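PDB 2PYX: tryptophan halogenase from Shewanella frigidimarina, which probably acts as a flavin-dependent halogenase of the tryptophan halogenase family, binding FAD in a Rossmann-type domain. Local coordinates for residues L152-I157 with P509-L514; H206-K211 with Q344-A349; V250-R255 with R424-S429. All coordinates share one frame; numbering follows the deposited sequence.

Interaction 1 of 3, residues L152-I157 with P509-L514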
ATOM      1  N   LEU A 152     -19.780   0.142  -8.336  1.00 13.85           N
ATOM      2  CA  LEU A 152     -19.337  -0.110  -9.687  1.00 13.59           C
ATOM      3  C   LEU A 152     -17.825  -0.327  -9.836  1.00 13.69           C
ATOM      4  O   LEU A 152     -17.023   0.161  -9.015  1.00 13.86           O
ATOM      5  CB  LEU A 152     -19.796   0.999 -10.609  1.00 12.65           C
ATOM      6  CG  LEU A 152     -21.305   1.342 -10.592  1.00 14.42           C
ATOM      7  CD1 LEU A 152     -21.590   2.514 -11.498  1.00 15.60           C
ATOM      8  CD2 LEU A 152     -22.102   0.111 -11.025  1.00 17.46           C
ATOM      9  N   ALA A 153     -17.465  -1.028 -10.900  1.00 12.87           N
ATOM     10  CA  ALA A 153     -16.090  -1.387 -11.177  1.00 11.37           C
ATOM     11  C   ALA A 153     -15.320  -0.203 -11.811  1.00 11.35           C
ATOM     12  O   ALA A 153     -15.913   0.820 -12.144  1.00 12.50           O
ATOM     13  CB  ALA A 153     -16.059  -2.572 -12.077  1.00 11.90           C
ATOM     14  N   PRO A 154     -13.983  -0.320 -11.931  1.00 11.18           N
ATOM     15  CA  PRO A 154     -13.182   0.732 -12.584  1.00 10.91           C
ATOM     16  C   PRO A 154     -13.011   0.592 -14.100  1.00 10.11           C
ATOM     17  O   PRO A 154     -12.329   1.400 -14.725  1.00 12.51           O
ATOM     18  CB  PRO A 154     -11.792   0.535 -11.951  1.00 11.31           C
ATOM     19  CG  PRO A 154     -11.745  -0.912 -11.657  1.00 12.19           C
ATOM     20  CD  PRO A 154     -13.123  -1.368 -11.353  1.00 11.86           C
ATOM     21  N   LYS A 155     -13.603  -0.460 -14.658  1.00 12.16           N
ATOM     22  CA  LYS A 155     -13.432  -0.767 -16.077  1.00 11.57           C
ATOM     23  C   LYS A 155     -14.560  -1.695 -16.519  1.00 13.14           C
ATOM     24  O   LYS A 155     -15.317  -2.164 -15.707  1.00 12.56           O
ATOM     25  CB  LYS A 155     -12.047  -1.407 -16.330  1.00 12.17           C
ATOM     26  CG  LYS A 155     -11.860  -2.774 -15.652  1.00 11.59           C
ATOM     27  CD  LYS A 155     -10.417  -3.239 -15.663  1.00 13.33           C
ATOM     28  CE  LYS A 155      -9.873  -3.498 -17.058  1.00 13.22           C
ATOM     29  NZ  LYS A 155      -8.414  -3.943 -17.055  1.00 12.41           N
ATOM     30  N   SER A 156     -14.636  -1.936 -17.828  1.00 15.65           N
ATOM     31  CA  SER A 156     -15.638  -2.809 -18.433  0.50 16.82           C
ATOM     32  C   SER A 156     -14.965  -4.083 -18.913  1.00 16.38           C
ATOM     33  O   SER A 156     -13.738  -4.135 -19.012  1.00 16.57           O
ATOM     34  CB  SER A 156     -16.260  -2.099 -19.635  0.50 16.73           C
ATOM     35  OG  SER A 156     -15.274  -1.833 -20.623  0.50 21.31           O
ATOM     36  N   ILE A 157     -15.762  -5.098 -19.250  1.00 15.22           N
ATOM     37  CA  ILE A 157     -15.205  -6.385 -19.727  1.00 15.85           C
ATOM     38  C   ILE A 157     -14.452  -6.226 -21.065  1.00 15.68           C
ATOM     39  O   ILE A 157     -13.541  -7.020 -21.390  1.00 18.03           O
ATOM     40  CB  ILE A 157     -16.312  -7.478 -19.750  1.00 17.88           C
ATOM     41  CG1 ILE A 157     -15.730  -8.879 -19.962  1.00 16.66           C
ATOM     42  CG2 ILE A 157     -17.391  -7.155 -20.821  1.00 19.00           C
ATOM     43  CD1 ILE A 157     -14.584  -9.240 -19.051  1.00 16.70           C
ATOM     44  N   PRO A 509     -20.109  -1.845 -14.983  1.00 15.27           N
ATOM     45  CA  PRO A 509     -20.694  -2.967 -14.287  1.00 16.60           C
ATOM     46  C   PRO A 509     -20.445  -2.894 -12.787  1.00 16.45           C
ATOM     47  O   PRO A 509     -19.506  -2.196 -12.341  1.00 14.12           O
ATOM     48  CB  PRO A 509     -19.916  -4.144 -14.841  1.00 15.95           C
ATOM     49  CG  PRO A 509     -18.544  -3.582 -15.145  1.00 15.60           C
ATOM     50  CD  PRO A 509     -18.811  -2.190 -15.609  1.00 14.67           C
ATOM     51  N   THR A 510     -21.222  -3.638 -12.025  1.00 15.25           N
ATOM     52  CA  THR A 510     -20.866  -3.887 -10.633  1.00 17.12           C
ATOM     53  C   THR A 510     -19.629  -4.786 -10.579  1.00 16.88           C
ATOM     54  O   THR A 510     -19.269  -5.476 -11.536  1.00 16.23           O
ATOM     55  CB  THR A 510     -21.972  -4.573  -9.854  1.00 18.30           C
ATOM     56  OG1 THR A 510     -22.186  -5.887 -10.384  1.00 19.95           O
ATOM     57  CG2 THR A 510     -23.244  -3.771  -9.879  1.00 19.32           C
ATOM     58  N   ASN A 511     -18.964  -4.794  -9.427  1.00 15.27           N
ATOM     59  CA  ASN A 511     -17.789  -5.607  -9.301  1.00 15.83           C
ATOM     60  C   ASN A 511     -18.063  -7.069  -9.540  1.00 15.48           C
ATOM     61  O   ASN A 511     -17.331  -7.687 -10.285  1.00 16.81           O
ATOM     62  CB  ASN A 511     -17.161  -5.416  -7.933  1.00 18.63           C
ATOM     63  CG  ASN A 511     -16.648  -4.009  -7.747  1.00 15.00           C
ATOM     64  OD1 ASN A 511     -15.802  -3.551  -8.519  1.00 16.45           O
ATOM     65  ND2 ASN A 511     -17.157  -3.323  -6.740  1.00 15.40           N
ATOM     66  N   ARG A 512     -19.112  -7.616  -8.925  1.00 17.69           N
ATOM     67  CA  ARG A 512     -19.397  -9.040  -9.089  1.00 20.10           C
ATOM     68  C   ARG A 512     -19.787  -9.361 -10.539  1.00 17.90           C
ATOM     69  O   ARG A 512     -19.308 -10.347 -11.089  1.00 19.23           O
ATOM     70  CB  ARG A 512     -20.458  -9.564  -8.111  1.00 22.47           C
ATOM     71  CG  ARG A 512     -20.415 -11.099  -8.079  1.00 23.91           C
ATOM     72  CD  ARG A 512     -21.198 -11.708  -6.957  1.00 32.10           C
ATOM     73  NE  ARG A 512     -20.687 -11.468  -5.608  1.00 30.18           N
ATOM     74  CZ  ARG A 512     -19.680 -12.119  -5.027  1.00 25.18           C
ATOM     75  NH1 ARG A 512     -18.930 -12.987  -5.692  1.00 29.66           N
ATOM     76  NH2 ARG A 512     -19.370 -11.833  -3.770  1.00 29.49           N
ATOM     77  N   GLU A 513     -20.623  -8.541 -11.160  1.00 17.14           N
ATOM     78  CA  GLU A 513     -20.998  -8.843 -12.550  1.00 20.10           C
ATOM     79  C   GLU A 513     -19.770  -8.848 -13.479  1.00 19.44           C
ATOM     80  O   GLU A 513     -19.659  -9.710 -14.354  1.00 19.67           O
ATOM     81  CB  GLU A 513     -22.183  -7.984 -13.027  1.00 23.16           C
ATOM     82  CG  GLU A 513     -21.951  -6.817 -13.915  1.00 26.96           C
ATOM     83  CD  GLU A 513     -23.219  -5.983 -14.085  1.00 28.91           C
ATOM     84  OE1 GLU A 513     -24.235  -6.500 -14.637  1.00 36.19           O
ATOM     85  OE2 GLU A 513     -23.209  -4.801 -13.687  1.00 23.56           O
ATOM     86  N   LEU A 514     -18.809  -7.949 -13.223  1.00 17.25           N
ATOM     87  CA  LEU A 514     -17.580  -7.892 -14.000  1.00 15.91           C
ATOM     88  C   LEU A 514     -16.694  -9.110 -13.722  1.00 16.18           C
ATOM     89  O   LEU A 514     -16.233  -9.772 -14.654  1.00 20.96           O
ATOM     90  CB  LEU A 514     -16.824  -6.571 -13.734  1.00 16.62           C
ATOM     91  CG  LEU A 514     -15.482  -6.450 -14.427  1.00 13.49           C
ATOM     92  CD1 LEU A 514     -15.636  -6.665 -15.961  1.00 14.55           C
ATOM     93  CD2 LEU A 514     -14.784  -5.113 -14.132  1.00 15.68           C
TER
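Ala153 N donates to Pro509 O at 2.8 Å, with an N-H...O angle of 164°, and this is the one hydrogen bond that joins the loop 152-157 to the start of helix 511-520. Beside this bond the backbones of Leu152 and Thr510 form a single beta bridge, their CA atoms 4.2 Å apart. Pro509 O also receives a CA-H...O contact from Leu152 CA at 3.4 Å.

Apolar contacts supply the rest, centred on Leu514. Its CG stands anti to the backbone N (chi1 176°), which sends the two methyls across to the loop: CD2 reaches Ala153 CB at 3.5 Å and rests against Lys155 CG, whose chain it crosses at about a right angle, while CD1 meets Ile157 CB at 3.9 Å. With an alanine in place of Leu514, Ala153 CB and Ile157 CB would probably both lose their methyl partners, opening a gap between loop and helix. The ring of Pro509 adds CG against Ala153 CB.

Polar groups beside this seam find partners locally or farther off. Thr510 and Glu513 form a capping box, with Glu513 N bound to Thr510 OG1 and Thr510 N bound to the anti lone pair of Glu513 OE2. Asn511 ND2 turns to Ile270 O and Ser272 OG, and Lys155 NZ to Tyr168, Ala160 and Glu77.

Lys155 O, 3.4 Å from Leu514 CD2, is buried without a hydrogen-bonding partner. The chemistry therefore implies a mainly hydrophobic closure, aligned by one straight backbone bond and joining the C-terminal helix to a loop near the predicted active-site Lys89.

Interaction 2 of 3, residues H206-K211 with Q344-A349; sequences HGDIEK and QNNCIA
Asn346 grips Ile209 with both ends of its amide, imitating a strand neighbour beside the start of strand 209-214. Its ND2 donates to Ile209 O at 2.8 Å, in the carbonyl plane on a lone pair, while OD1 accepts from Ile209 N at 3.0 Å in a more bent bond (N-H...O 144°). Asn346 CG lies between its own backbone N and carbonyl carbon (chi1 63°), directing the amide across to the N-H and C=O of Ile209. ND2 has a second acceptor in Gln223 O, so the same side chain also ties in the approach to strand 224-227.

Asn345 ND2 likewise serves two acceptors: Asp208 OD1 at 3.0 Å, nearly in its own amide plane, and a water 2.9 Å away that donates to His206 O. The carboxylate and this amide stand almost perpendicular, whereas the Asp208 carboxylate stacks on the Asn346 amide with planes 27° apart. Asp208 OD2 is paired with Arg383, and Asn345 OD1 accepts from Gln344 NE2 at 2.9 Å.

Asn345 and Asn346 occupy the middle of a type II' turn, the hairpin between strands 343-344 and 347-349. Side-chain amides thus do most of the polar joining of this Rossmann-type sheet's edge hairpin to the small antiparallel sheet beside it, and the salt bridge to Arg383 would probably hold the Asp208 carboxylate charged and fixed in rotation.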
ATOM      1  N   HIS A 206      35.733  -6.349   4.632  1.00 24.04           N
ATOM      2  CA  HIS A 206      35.242  -4.993   4.699  1.00 25.69           C
ATOM      3  C   HIS A 206      33.885  -4.875   5.390  1.00 23.90           C
ATOM      4  O   HIS A 206      33.367  -3.780   5.534  1.00 27.74           O
ATOM      5  CB  HIS A 206      35.212  -4.381   3.298  1.00 27.04           C
ATOM      6  CG  HIS A 206      36.526  -4.473   2.586  1.00 36.26           C
ATOM      7  ND1 HIS A 206      36.642  -4.898   1.280  1.00 47.21           N
ATOM      8  CD2 HIS A 206      37.789  -4.234   3.019  1.00 44.23           C
ATOM      9  CE1 HIS A 206      37.918  -4.901   0.933  1.00 48.96           C
ATOM     10  NE2 HIS A 206      38.634  -4.504   1.969  1.00 48.14           N
ATOM     11  N   GLY A 207      33.312  -5.990   5.822  1.00 19.81           N
ATOM     12  CA  GLY A 207      32.041  -5.962   6.549  1.00 19.76           C
ATOM     13  C   GLY A 207      30.811  -6.162   5.686  1.00 17.06           C
ATOM     14  O   GLY A 207      29.695  -6.130   6.193  1.00 17.37           O
ATOM     15  N   ASP A 208      31.019  -6.361   4.378  1.00 14.28           N
ATOM     16  CA  ASP A 208      29.939  -6.806   3.482  1.00 15.21           C
ATOM     17  C   ASP A 208      29.619  -8.265   3.732  1.00 15.07           C
ATOM     18  O   ASP A 208      30.483  -9.046   4.141  1.00 17.57           O
ATOM     19  CB  ASP A 208      30.316  -6.681   2.001  1.00 13.86           C
ATOM     20  CG  ASP A 208      30.408  -5.275   1.509  1.00 18.29           C
ATOM     21  OD1 ASP A 208      29.980  -4.312   2.215  1.00 15.38           O
ATOM     22  OD2 ASP A 208      30.938  -5.128   0.375  1.00 20.58           O
ATOM     23  N   ILE A 209      28.387  -8.662   3.428  1.00 13.33           N
ATOM     24  CA  ILE A 209      28.039 -10.084   3.385  1.00 13.80           C
ATOM     25  C   ILE A 209      28.651 -10.686   2.110  1.00 15.07           C
ATOM     26  O   ILE A 209      28.612 -10.089   1.025  1.00 14.46           O
ATOM     27  CB  ILE A 209      26.526 -10.309   3.383  1.00 14.73           C
ATOM     28  CG1 ILE A 209      25.892  -9.653   4.614  1.00 14.34           C
ATOM     29  CG2 ILE A 209      26.211 -11.788   3.332  1.00 16.61           C
ATOM     30  CD1 ILE A 209      24.400  -9.628   4.574  1.00 13.57           C
ATOM     31  N   GLU A 210      29.299 -11.832   2.277  1.00 16.07           N
ATOM     32  CA  GLU A 210      29.994 -12.533   1.193  1.00 16.65           C
ATOM     33  C   GLU A 210      29.241 -13.785   0.773  1.00 15.87           C
ATOM     34  O   GLU A 210      29.120 -14.108  -0.404  1.00 15.59           O
ATOM     35  CB  GLU A 210      31.379 -12.927   1.700  1.00 18.09           C
ATOM     36  CG  GLU A 210      32.161 -13.787   0.786  1.00 25.72           C
ATOM     37  CD  GLU A 210      33.495 -14.082   1.395  1.00 32.08           C
ATOM     38  OE1 GLU A 210      34.388 -13.228   1.237  1.00 37.92           O
ATOM     39  OE2 GLU A 210      33.609 -15.119   2.091  1.00 37.37           O
ATOM     40  N   LYS A 211      28.733 -14.519   1.734  1.00 14.36           N
ATOM     41  CA  LYS A 211      28.080 -15.760   1.440  1.00 14.84           C
ATOM     42  C   LYS A 211      27.231 -16.212   2.596  1.00 15.58           C
ATOM     43  O   LYS A 211      27.374 -15.725   3.726  1.00 15.11           O
ATOM     44  CB  LYS A 211      29.098 -16.845   1.031  1.00 14.46           C
ATOM     45  CG  LYS A 211      30.018 -17.271   2.137  1.00 18.60           C
ATOM     46  CD  LYS A 211      31.102 -18.188   1.601  1.00 20.10           C
ATOM     47  CE  LYS A 211      32.126 -18.551   2.669  1.00 23.24           C
ATOM     48  NZ  LYS A 211      33.279 -19.290   2.029  1.00 22.88           N
ATOM     49  N   GLN A 344      22.293  -1.063   3.664  1.00  9.87           N
ATOM     50  CA  GLN A 344      23.524  -0.942   4.449  1.00 10.10           C
ATOM     51  C   GLN A 344      24.522  -1.927   3.845  1.00  9.51           C
ATOM     52  O   GLN A 344      24.196  -3.098   3.656  1.00 10.42           O
ATOM     53  CB  GLN A 344      23.242  -1.312   5.917  1.00  9.78           C
ATOM     54  CG  GLN A 344      24.460  -1.263   6.833  1.00 10.85           C
ATOM     55  CD  GLN A 344      25.003   0.142   6.959  1.00 12.71           C
ATOM     56  OE1 GLN A 344      24.298   1.081   7.377  1.00 15.56           O
ATOM     57  NE2 GLN A 344      26.271   0.315   6.588  1.00 15.20           N
ATOM     58  N   ASN A 345      25.736  -1.453   3.592  1.00  9.37           N
ATOM     59  CA  ASN A 345      26.737  -2.244   2.908  1.00  9.62           C
ATOM     60  C   ASN A 345      26.080  -2.776   1.619  1.00 10.13           C
ATOM     61  O   ASN A 345      25.584  -1.986   0.792  1.00 11.32           O
ATOM     62  CB  ASN A 345      27.278  -3.326   3.854  1.00 10.70           C
ATOM     63  CG  ASN A 345      28.158  -2.766   4.944  1.00 14.91           C
ATOM     64  OD1 ASN A 345      27.674  -2.172   5.908  1.00 16.80           O
ATOM     65  ND2 ASN A 345      29.466  -2.914   4.776  1.00 16.31           N
ATOM     66  N   ASN A 346      26.083  -4.089   1.436  1.00  9.87           N
ATOM     67  CA  ASN A 346      25.539  -4.734   0.221  1.00 10.48           C
ATOM     68  C   ASN A 346      24.253  -5.476   0.488  1.00 10.42           C
ATOM     69  O   ASN A 346      23.953  -6.493  -0.144  1.00 11.19           O
ATOM     70  CB  ASN A 346      26.566  -5.675  -0.427  1.00 12.18           C
ATOM     71  CG  ASN A 346      26.958  -6.812   0.452  1.00 10.93           C
ATOM     72  OD1 ASN A 346      26.887  -6.760   1.697  1.00 12.55           O
ATOM     73  ND2 ASN A 346      27.390  -7.919  -0.198  1.00 12.60           N
ATOM     74  N   CYS A 347      23.468  -4.937   1.428  1.00 10.69           N
ATOM     75  CA  CYS A 347      22.218  -5.531   1.859  1.00  9.76           C
ATOM     76  C   CYS A 347      21.108  -4.488   1.792  1.00 10.78           C
ATOM     77  O   CYS A 347      21.228  -3.401   2.366  1.00 10.30           O
ATOM     78  CB  CYS A 347      22.313  -6.078   3.286  1.00 14.30           C
ATOM     79  SG  CYS A 347      20.755  -6.788   3.917  1.00 13.38           S
ATOM     80  N   ILE A 348      20.031  -4.839   1.096  1.00  9.40           N
ATOM     81  CA  ILE A 348      18.845  -3.983   1.070  0.50  9.74           C
ATOM     82  C   ILE A 348      17.636  -4.765   1.591  1.00  9.14           C
ATOM     83  O   ILE A 348      17.392  -5.907   1.225  1.00  9.18           O
ATOM     84  CB  ILE A 348      18.655  -3.353  -0.333  0.50 10.40           C
ATOM     85  CG1 ILE A 348      17.559  -2.277  -0.326  0.50  8.27           C
ATOM     86  CG2 ILE A 348      18.434  -4.410  -1.406  0.50  9.96           C
ATOM     87  CD1 ILE A 348      17.390  -1.567  -1.667  0.50 11.18           C
ATOM     88  N   ALA A 349      16.873  -4.124   2.480  1.00  8.61           N
ATOM     89  CA  ALA A 349      15.707  -4.737   3.083  1.00  7.73           C
ATOM     90  C   ALA A 349      14.452  -4.339   2.299  1.00  7.92           C
ATOM     91  O   ALA A 349      14.240  -3.156   1.988  1.00  8.81           O
ATOM     92  CB  ALA A 349      15.556  -4.356   4.540  1.00  8.99           C
TER
HETATM   93  O   HOH W   1      31.455  -2.031   6.717  1.00 30.40           O

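Interaction 3 of 3, residues V250-R255 with R424-S429; sequences VLFNDR and RDHRES
Phe252 and His426 form a face-to-face stack between the end of helix 248-251 and the turn at the C-terminal end of helix 421-425, with ring centroids 4.1 Å apart and planes inclined by 28°. The stack is offset: Phe252 CD2 sits 3.4 Å above the imidazole plane, displaced toward its rim. The two side chains run past each other in opposite directions, and each ring presents a face to the other.

Backbone geometry places the phenyl ring. Phe252 is the first residue to leave the helix and does so with positive phi (74°), which turns its CB toward the opposite segment; CG anti to the carbonyl carbon (chi1 -53°) then carries the ring over the imidazole. The same side of the ring also meets Asp425, CE2 lying 3.7 Å from Asp425 CB, and the carbonyl carbon of Asp425 lies in plane at the phenyl edge. The Asp425 carboxylate itself is directed to Arg421 and His303.

The imidazole is held on several sides. ND1 is hydrogen-bonded to Lys409 NZ, a group of helix 383-413 that also binds Val250 O, so one ammonium links both segments and limits rotation of the ring; by accepting there, ND1 would probably be the unprotonated nitrogen. Asp425 and His426 lie in a type I turn, closed by Glu428 N bonding to Asp425 O. At the imidazole edge, near its plane, Leu251 O approaches the carbon between the two nitrogens, His426 CE1, at 3.3 Å.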
ATOM      1  N   VAL A 250       3.672   8.370  17.639  1.00  7.21           N
ATOM      2  CA  VAL A 250       2.855   9.090  16.684  1.00  7.39           C
ATOM      3  C   VAL A 250       1.521   8.384  16.423  1.00  6.84           C
ATOM      4  O   VAL A 250       0.472   8.999  16.469  1.00  6.94           O
ATOM      5  CB  VAL A 250       3.614   9.269  15.332  1.00  9.10           C
ATOM      6  CG1 VAL A 250       2.758   9.974  14.268  1.00  7.59           C
ATOM      7  CG2 VAL A 250       4.881  10.039  15.543  1.00  9.98           C
ATOM      8  N   LEU A 251       1.560   7.095  16.092  1.00  7.76           N
ATOM      9  CA  LEU A 251       0.357   6.381  15.643  1.00  8.94           C
ATOM     10  C   LEU A 251      -0.371   5.612  16.741  1.00  9.16           C
ATOM     11  O   LEU A 251      -1.535   5.306  16.557  1.00  9.31           O
ATOM     12  CB  LEU A 251       0.711   5.407  14.535  1.00  9.90           C
ATOM     13  CG  LEU A 251       1.269   6.047  13.265  1.00  9.64           C
ATOM     14  CD1 LEU A 251       1.649   4.977  12.260  1.00 16.11           C
ATOM     15  CD2 LEU A 251       0.320   7.045  12.662  1.00 13.84           C
ATOM     16  N   PHE A 252       0.328   5.272  17.823  1.00  7.29           N
ATOM     17  CA  PHE A 252      -0.218   4.570  19.007  1.00  7.74           C
ATOM     18  C   PHE A 252      -0.507   3.095  18.775  1.00  8.61           C
ATOM     19  O   PHE A 252      -0.240   2.285  19.668  1.00  8.26           O
ATOM     20  CB  PHE A 252      -1.485   5.211  19.573  1.00  7.97           C
ATOM     21  CG  PHE A 252      -1.411   6.672  19.877  1.00  6.75           C
ATOM     22  CD1 PHE A 252      -0.202   7.340  20.083  1.00  8.97           C
ATOM     23  CD2 PHE A 252      -2.589   7.389  20.012  1.00  7.55           C
ATOM     24  CE1 PHE A 252      -0.216   8.707  20.364  1.00  9.01           C
ATOM     25  CE2 PHE A 252      -2.580   8.704  20.303  1.00  8.98           C
ATOM     26  CZ  PHE A 252      -1.415   9.367  20.487  1.00  7.42           C
ATOM     27  N   ASN A 253      -1.081   2.763  17.629  1.00  8.10           N
ATOM     28  CA  ASN A 253      -1.566   1.396  17.385  1.00  7.88           C
ATOM     29  C   ASN A 253      -0.431   0.419  17.358  1.00  8.27           C
ATOM     30  O   ASN A 253       0.510   0.570  16.583  1.00 11.49           O
ATOM     31  CB  ASN A 253      -2.368   1.351  16.104  1.00  8.03           C
ATOM     32  CG  ASN A 253      -3.470   2.328  16.130  1.00  7.41           C
ATOM     33  OD1 ASN A 253      -4.275   2.349  17.100  1.00  8.83           O
ATOM     34  ND2 ASN A 253      -3.591   3.097  15.085  1.00  9.33           N
ATOM     35  N   ASP A 254      -0.587  -0.663  18.104  1.00  7.17           N
ATOM     36  CA  ASP A 254       0.431  -1.703  18.199  1.00  7.83           C
ATOM     37  C   ASP A 254      -0.201  -3.098  18.296  1.00  9.70           C
ATOM     38  O   ASP A 254       0.473  -4.052  18.679  1.00  8.59           O
ATOM     39  CB  ASP A 254       1.379  -1.450  19.383  1.00  8.75           C
ATOM     40  CG  ASP A 254       0.676  -1.409  20.746  1.00  9.47           C
ATOM     41  OD1 ASP A 254      -0.560  -1.612  20.805  1.00  9.66           O
ATOM     42  OD2 ASP A 254       1.398  -1.172  21.744  1.00  9.80           O
ATOM     43  N   ARG A 255      -1.463  -3.194  17.901  1.00  8.85           N
ATOM     44  CA  ARG A 255      -2.194  -4.476  17.875  1.00  8.55           C
ATOM     45  C   ARG A 255      -3.052  -4.559  16.644  1.00  8.96           C
ATOM     46  O   ARG A 255      -3.525  -3.546  16.152  1.00  7.81           O
ATOM     47  CB  ARG A 255      -3.102  -4.599  19.085  1.00  9.01           C
ATOM     48  CG  ARG A 255      -2.405  -4.612  20.412  1.00 10.07           C
ATOM     49  CD  ARG A 255      -1.681  -5.880  20.680  1.00 10.59           C
ATOM     50  NE  ARG A 255      -1.134  -5.950  22.033  1.00 10.66           N
ATOM     51  CZ  ARG A 255       0.056  -5.501  22.408  1.00 10.46           C
ATOM     52  NH1 ARG A 255       0.865  -4.899  21.553  1.00 12.32           N
ATOM     53  NH2 ARG A 255       0.476  -5.667  23.669  1.00 12.66           N
ATOM     54  N   ARG A 424      -8.648  12.049  21.514  1.00  8.53           N
ATOM     55  CA  ARG A 424      -8.141  13.273  22.052  1.00  8.07           C
ATOM     56  C   ARG A 424      -6.623  13.260  22.078  1.00  7.93           C
ATOM     57  O   ARG A 424      -5.987  14.256  21.771  1.00  9.54           O
ATOM     58  CB  ARG A 424      -8.714  13.551  23.470  1.00 10.52           C
ATOM     59  CG  ARG A 424     -10.259  13.623  23.503  1.00 12.36           C
ATOM     60  CD  ARG A 424     -10.846  14.032  24.890  1.00 12.89           C
ATOM     61  NE  ARG A 424     -10.508  13.083  25.972  1.00 14.82           N
ATOM     62  CZ  ARG A 424     -11.296  12.106  26.415  1.00 13.46           C
ATOM     63  NH1 ARG A 424     -12.503  11.879  25.914  1.00 16.68           N
ATOM     64  NH2 ARG A 424     -10.869  11.344  27.404  1.00 15.89           N
ATOM     65  N   ASP A 425      -6.035  12.145  22.496  1.00  7.98           N
ATOM     66  CA  ASP A 425      -4.560  11.999  22.566  1.00  8.23           C
ATOM     67  C   ASP A 425      -3.914  12.185  21.183  1.00  7.51           C
ATOM     68  O   ASP A 425      -2.860  12.800  21.094  1.00  8.15           O
ATOM     69  CB  ASP A 425      -4.198  10.599  23.052  1.00  7.38           C
ATOM     70  CG  ASP A 425      -4.312  10.421  24.534  1.00  9.70           C
ATOM     71  OD1 ASP A 425      -4.279  11.446  25.285  1.00  9.78           O
ATOM     72  OD2 ASP A 425      -4.307   9.231  24.948  1.00  8.00           O
ATOM     73  N   HIS A 426      -4.612  11.753  20.130  1.00  8.76           N
ATOM     74  CA  HIS A 426      -4.062  11.870  18.751  1.00  7.62           C
ATOM     75  C   HIS A 426      -3.880  13.318  18.310  1.00  8.62           C
ATOM     76  O   HIS A 426      -3.130  13.547  17.348  1.00  9.92           O
ATOM     77  CB  HIS A 426      -4.965  11.142  17.764  1.00  7.14           C
ATOM     78  CG  HIS A 426      -4.492   9.762  17.396  1.00  7.66           C
ATOM     79  ND1 HIS A 426      -3.283   9.542  16.784  1.00  7.12           N
ATOM     80  CD2 HIS A 426      -5.060   8.539  17.550  1.00  7.49           C
ATOM     81  CE1 HIS A 426      -3.131   8.239  16.576  1.00  8.30           C
ATOM     82  NE2 HIS A 426      -4.206   7.604  17.026  1.00  8.63           N
ATOM     83  N   ARG A 427      -4.564  14.278  18.962  1.00  8.22           N
ATOM     84  CA  ARG A 427      -4.429  15.692  18.634  1.00  7.59           C
ATOM     85  C   ARG A 427      -3.427  16.441  19.466  1.00 10.55           C
ATOM     86  O   ARG A 427      -3.248  17.648  19.289  1.00 12.57           O
ATOM     87  CB  ARG A 427      -5.791  16.378  18.682  1.00  9.27           C
ATOM     88  CG  ARG A 427      -6.797  15.742  17.740  1.00  9.39           C
ATOM     89  CD  ARG A 427      -8.046  16.540  17.500  1.00 12.67           C
ATOM     90  NE  ARG A 427      -8.913  16.662  18.672  1.00 13.78           N
ATOM     91  CZ  ARG A 427      -9.891  15.812  18.981  1.00 10.09           C
ATOM     92  NH1 ARG A 427     -10.120  14.735  18.287  1.00  8.93           N
ATOM     93  NH2 ARG A 427     -10.643  16.042  20.057  1.00 14.18           N
ATOM     94  N   GLU A 428      -2.770  15.749  20.389  1.00  9.78           N
ATOM     95  CA  GLU A 428      -1.797  16.391  21.240  1.00 10.86           C
ATOM     96  C   GLU A 428      -0.455  16.520  20.533  1.00 10.16           C
ATOM     97  O   GLU A 428       0.009  15.590  19.867  1.00  9.96           O
ATOM     98  CB  GLU A 428      -1.663  15.611  22.536  1.00 13.83           C
ATOM     99  CG  GLU A 428      -2.990  15.443  23.286  1.00 18.41           C
ATOM    100  CD  GLU A 428      -3.161  16.265  24.515  1.00 24.10           C
ATOM    101  OE1 GLU A 428      -2.334  17.159  24.764  1.00 33.61           O
ATOM    102  OE2 GLU A 428      -4.174  16.029  25.220  1.00 24.58           O
ATOM    103  N   SER A 429       0.212  17.662  20.735  1.00 12.38           N
ATOM    104  CA  SER A 429       1.388  18.010  19.942  0.50 12.39           C
ATOM    105  C   SER A 429       2.544  17.031  20.064  1.00 11.13           C
ATOM    106  O   SER A 429       3.320  16.856  19.090  1.00 13.03           O
ATOM    107  CB  SER A 429       1.886  19.425  20.268  0.50 12.68           C
ATOM    108  OG  SER A 429       2.249  19.532  21.629  0.50 15.94           O
TER

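How the interactions relate
The three contacts do not touch: the centres of interactions 1 and 2 are about 47 Å apart, those of interactions 1 and 3 about 38 Å, and those of interactions 2 and 3 about 36 Å. Interaction 1 closes a chain loop of 351 residues that contains the other two, bringing helix 511-520 back to an early loop. Interactions 2 and 3 cross in sequence, 206-211 and 250-255 preceding 344-349 and 424-429. Interaction 2 lies at the Rossmann-type sheet, on the opposite side of the chain's centre from interaction 1; residues 250-255 of interaction 3 lead into strand 255-262 of the large mixed sheet. Distant parts of one chain are thus tied at three independent places.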